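ScaE cell-surface anchored scaffoldin protein (Ruminococcus flavefaciens, PDB 2ZF9) serves as the cohesin module of a cell-surface scaffoldin, probably binding dockerin-bearing partners and so fixing cellulosomal assemblies to the bacterial surface. Local coordinates at residues A[164-167]-A[168-172]; A[39-42]-A[43-47]. All blocks are in the same frame, centred on the assembly; numbering follows the deposited sequence.

In the fold
Two short local contacts illustrate how side chains close the first turn of a helical segment, one at a true helix and the other at a single turn in a loop. Contact 1 (164-172) opens helix 166-178, while contact 2 (39-47) takes in the last residues of strand 33-41 and the turn after it. They lie on opposite sides of the chain's centre, their own centres about 40 Å apart and their nearest atoms about 24 Å apart, so they do not touch. The connection runs through the fold: helix 166-178 leads into strand 180-187, which pairs in parallel with strand 33-41.

Contact 1: residues A[164-167]-A[168-172]; sequences KDEE and GLLMQ
D165 turns its carboxylate back onto the backbone of G168 and forms the N-cap of helix 166-178, the helix that lies against strand 158-160 of this cohesin module. Its CG sits between the backbone N and the carbonyl carbon (chi1 54°), which swings OD1 over the opening turn, 3.0 Å from G168 N, where the donor meets it almost head-on to the C-O bond. The same OD1 also accepts from the side-chain amide of N161 (ND2), so two donors converge on this one oxygen and help hold the carboxylate in place. The D165 carbonyl adds the first regular helix bond, D165 O to L169 N at 2.9 Å.

Around this cap the side chains are turned differently. K164 bends at its third torsion and crosses L169 at about a right angle, its CE 3.9 Å from L169 CD2. E166 and L170 instead run side by side and point the same way, with aliphatic carbons meeting as E166 CG and L170 CD1 at 4.1 Å. M171, a selenomethionine, reaches V30, P32 and F159 beyond the turn. At its base, CB of M171 rests 3.5 Å from E167 O, which accepts the M171 amide.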
loop_
_atom_site.group_PDB
_atom_site.type_symbol
_atom_site.label_atom_id
_atom_site.label_comp_id
_atom_site.label_asym_id
_atom_site.label_seq_id
_atom_site.Cartn_x
_atom_site.Cartn_y
_atom_site.Cartn_z
ATOM N N LYS A 164 -20.575 -3.585 -0.668
ATOM C CA LYS A 164 -20.394 -2.499 0.297
ATOM C C LYS A 164 -21.467 -2.508 1.365
ATOM O O LYS A 164 -22.085 -1.492 1.652
ATOM C CB LYS A 164 -20.332 -1.149 -0.412
ATOM C CG LYS A 164 -19.112 -0.973 -1.257
ATOM C CD LYS A 164 -18.860 0.501 -1.512
ATOM C CE LYS A 164 -18.514 1.239 -0.217
ATOM N NZ LYS A 164 -18.093 2.661 -0.431
ATOM N N ASP A 165 -21.687 -3.671 1.957
ATOM C CA ASP A 165 -22.597 -3.802 3.072
ATOM C C ASP A 165 -21.881 -3.443 4.378
ATOM O O ASP A 165 -20.769 -2.915 4.361
ATOM C CB ASP A 165 -23.163 -5.243 3.126
ATOM C CG ASP A 165 -22.068 -6.321 3.152
ATOM O OD1 ASP A 165 -20.912 -5.980 3.462
ATOM O OD2 ASP A 165 -22.356 -7.524 2.882
ATOM N N GLU A 166 -22.505 -3.732 5.515
ATOM C CA GLU A 166 -21.951 -3.350 6.800
ATOM C C GLU A 166 -20.582 -4.001 6.995
ATOM O O GLU A 166 -19.674 -3.375 7.504
ATOM C CB GLU A 166 -22.894 -3.760 7.947
ATOM C CG GLU A 166 -22.516 -3.164 9.309
ATOM C CD GLU A 166 -23.218 -3.850 10.487
ATOM O OE1 GLU A 166 -23.812 -4.929 10.298
ATOM O OE2 GLU A 166 -23.141 -3.316 11.607
ATOM N N GLU A 167 -20.455 -5.259 6.590
ATOM C CA GLU A 167 -19.193 -5.966 6.725
ATOM C C GLU A 167 -18.116 -5.267 5.883
ATOM O O GLU A 167 -16.979 -5.205 6.304
ATOM C CB GLU A 167 -19.314 -7.453 6.310
ATOM C CG GLU A 167 -17.934 -8.197 6.245
ATOM C CD GLU A 167 -18.054 -9.716 6.022
ATOM O OE1 GLU A 167 -18.812 -10.375 6.777
ATOM O OE2 GLU A 167 -17.377 -10.254 5.113
ATOM N N GLY A 168 -18.494 -4.795 4.697
ATOM C CA GLY A 168 -17.559 -4.121 3.802
ATOM C C GLY A 168 -17.156 -2.787 4.411
ATOM O O GLY A 168 -15.986 -2.422 4.400
ATOM N N LEU A 169 -18.116 -2.055 4.957
ATOM C CA LEU A 169 -17.789 -0.726 5.562
ATOM C C LEU A 169 -16.892 -0.822 6.781
ATOM O O LEU A 169 -16.045 0.060 7.010
ATOM C CB LEU A 169 -19.026 0.049 5.965
ATOM C CG LEU A 169 -19.916 0.527 4.837
ATOM C CD1 LEU A 169 -20.818 1.629 5.363
ATOM C CD2 LEU A 169 -19.121 1.030 3.663
ATOM N N LEU A 170 -17.144 -1.855 7.595
ATOM C CA LEU A 170 -16.385 -2.082 8.815
ATOM C C LEU A 170 -14.952 -2.481 8.489
ATOM O O LEU A 170 -14.026 -2.040 9.155
ATOM C CB LEU A 170 -17.017 -3.215 9.655
ATOM C CG LEU A 170 -18.212 -2.806 10.529
ATOM C CD1 LEU A 170 -18.929 -4.053 11.105
ATOM C CD2 LEU A 170 -17.800 -1.861 11.676
HETATM N N MSE A 171 -14.777 -3.385 7.515
HETATM C CA MSE A 171 -13.431 -3.826 7.166
HETATM C C MSE A 171 -12.659 -2.637 6.567
HETATM O O MSE A 171 -11.462 -2.516 6.779
HETATM C CB MSE A 171 -13.481 -5.031 6.204
HETATM C CG MSE A 171 -13.753 -4.680 4.775
HETATM SE SE MSE A 171 -13.511 -6.239 3.530
HETATM C CE MSE A 171 -12.249 -7.105 4.177
ATOM N N GLN A 172 -13.338 -1.773 5.807
ATOM C CA GLN A 172 -12.654 -0.575 5.276
ATOM C C GLN A 172 -12.227 0.373 6.409
ATOM O O GLN A 172 -11.113 0.894 6.407
ATOM C CB GLN A 172 -13.573 0.199 4.333
ATOM C CG GLN A 172 -12.890 1.359 3.616
ATOM C CD GLN A 172 -13.721 1.806 2.438
ATOM O OE1 GLN A 172 -13.726 1.161 1.399
ATOM N NE2 GLN A 172 -14.463 2.883 2.619
#

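Contact 2: residues A[39-42]-A[43-47]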
loop_
_atom_site.group_PDB
_atom_site.type_symbol
_atom_site.label_atom_id
_atom_site.label_comp_id
_atom_site.label_asym_id
_atom_site.label_seq_id
_atom_site.Cartn_x
_atom_site.Cartn_y
_atom_site.Cartn_z
ATOM N N LYS A 39 12.593 -2.423 4.092
ATOM C CA LYS A 39 13.801 -2.879 3.440
ATOM C C LYS A 39 15.021 -2.218 4.068
ATOM O O LYS A 39 15.065 -0.988 4.187
ATOM C CB LYS A 39 13.745 -2.561 1.936
ATOM C CG LYS A 39 14.938 -3.061 1.123
ATOM C CD LYS A 39 14.955 -4.598 1.022
ATOM C CE LYS A 39 14.287 -5.108 -0.230
ATOM N NZ LYS A 39 15.100 -6.254 -0.748
ATOM N N THR A 40 16.020 -3.031 4.425
ATOM C CA THR A 40 17.313 -2.484 4.869
ATOM C C THR A 40 18.403 -2.811 3.857
ATOM O O THR A 40 18.541 -3.949 3.425
ATOM C CB THR A 40 17.707 -2.963 6.284
ATOM O OG1 THR A 40 16.646 -2.678 7.202
ATOM C CG2 THR A 40 18.997 -2.256 6.780
ATOM N N LEU A 41 19.132 -1.786 3.441
ATOM C CA LEU A 41 20.192 -1.934 2.472
ATOM C C LEU A 41 21.546 -1.714 3.169
ATOM O O LEU A 41 21.627 -0.993 4.145
ATOM C CB LEU A 41 20.017 -0.916 1.353
ATOM C CG LEU A 41 18.753 -0.989 0.488
ATOM C CD1 LEU A 41 18.804 0.132 -0.499
ATOM C CD2 LEU A 41 18.629 -2.364 -0.231
ATOM N N THR A 42 22.607 -2.332 2.655
ATOM C CA THR A 42 23.960 -1.995 3.131
ATOM C C THR A 42 24.298 -0.600 2.613
ATOM O O THR A 42 23.794 -0.182 1.572
ATOM C CB THR A 42 25.031 -2.979 2.618
ATOM O OG1 THR A 42 25.216 -2.805 1.210
ATOM C CG2 THR A 42 24.618 -4.418 2.884
ATOM N N ALA A 43 25.130 0.120 3.349
ATOM C CA ALA A 43 25.631 1.398 2.870
ATOM C C ALA A 43 26.309 1.224 1.506
ATOM O O ALA A 43 26.268 2.119 0.657
ATOM C CB ALA A 43 26.582 1.977 3.875
ATOM N N ALA A 44 26.894 0.051 1.269
ATOM C CA ALA A 44 27.629 -0.182 0.031
ATOM C C ALA A 44 26.684 -0.227 -1.159
ATOM O O ALA A 44 26.966 0.367 -2.201
ATOM C CB ALA A 44 28.430 -1.493 0.122
ATOM N N GLU A 45 25.554 -0.921 -1.009
ATOM C CA GLU A 45 24.664 -1.116 -2.149
ATOM C C GLU A 45 23.639 0.009 -2.305
ATOM O O GLU A 45 23.028 0.123 -3.371
ATOM C CB GLU A 45 23.934 -2.461 -2.056
ATOM C CG GLU A 45 22.908 -2.468 -0.919
ATOM C CD GLU A 45 22.231 -3.800 -0.733
ATOM O OE1 GLU A 45 21.945 -4.463 -1.749
ATOM O OE2 GLU A 45 21.980 -4.172 0.431
ATOM N N ALA A 46 23.451 0.828 -1.262
ATOM C CA ALA A 46 22.292 1.766 -1.230
ATOM C C ALA A 46 22.254 2.818 -2.323
ATOM O O ALA A 46 21.205 2.984 -2.965
ATOM C CB ALA A 46 22.113 2.408 0.166
ATOM N N PRO A 47 23.372 3.562 -2.542
ATOM C CA PRO A 47 23.294 4.663 -3.499
ATOM C C PRO A 47 22.837 4.194 -4.873
ATOM O O PRO A 47 23.404 3.239 -5.410
ATOM C CB PRO A 47 24.748 5.208 -3.530
ATOM C CG PRO A 47 25.262 4.892 -2.135
ATOM C CD PRO A 47 24.708 3.495 -1.914
#
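T42 and E45 clasp each other twice, each lending a side-chain oxygen to the other's backbone amide. T42 OG1 accepts from E45 N at 2.9 Å, and E45 OE2 accepts from T42 N at 3.0 Å. The second bond is nearly straight, with an N-H...O angle of 169°, and uses the anti lone pair of the carboxylate. The two side chains cross at about a right angle, which brings E45 CG to 3.2 Å from T42 OG1. E45 can reach back because its CG lies between its own N and carbonyl carbon (chi1 70°) and the chain then extends straight toward the start of the turn.

This reciprocal pairing is that of a capping box, T-x-x-E, although A43 to A46 have helical backbone angles without regular helix bonds. The main chain contributes less: T42 O receives weak bonds from both E45 N and A46 N. The turn follows strand 33-41 of the cohesin fold, before the chain returns in antiparallel strand 50-58.

Beneath the clasp, L41 spreads its two methyls. CD2 lies 3.9 Å from E45 CD, against the carboxylate end, while CD1 packs on A46, 4.1 Å from A46 CB. With an alanine in place of L41 both methyls are gone, which is likely to open a gap beside A46 and leave the E45 carboxylate freer to shift from the T42 amide.

Farther out, L41 also packs on V51, V133 and I185, and its backbone pairs with Q186 and E188. V187 of strand 180-187 meets the methyl groups of A43 and A46 from the neighbouring strand.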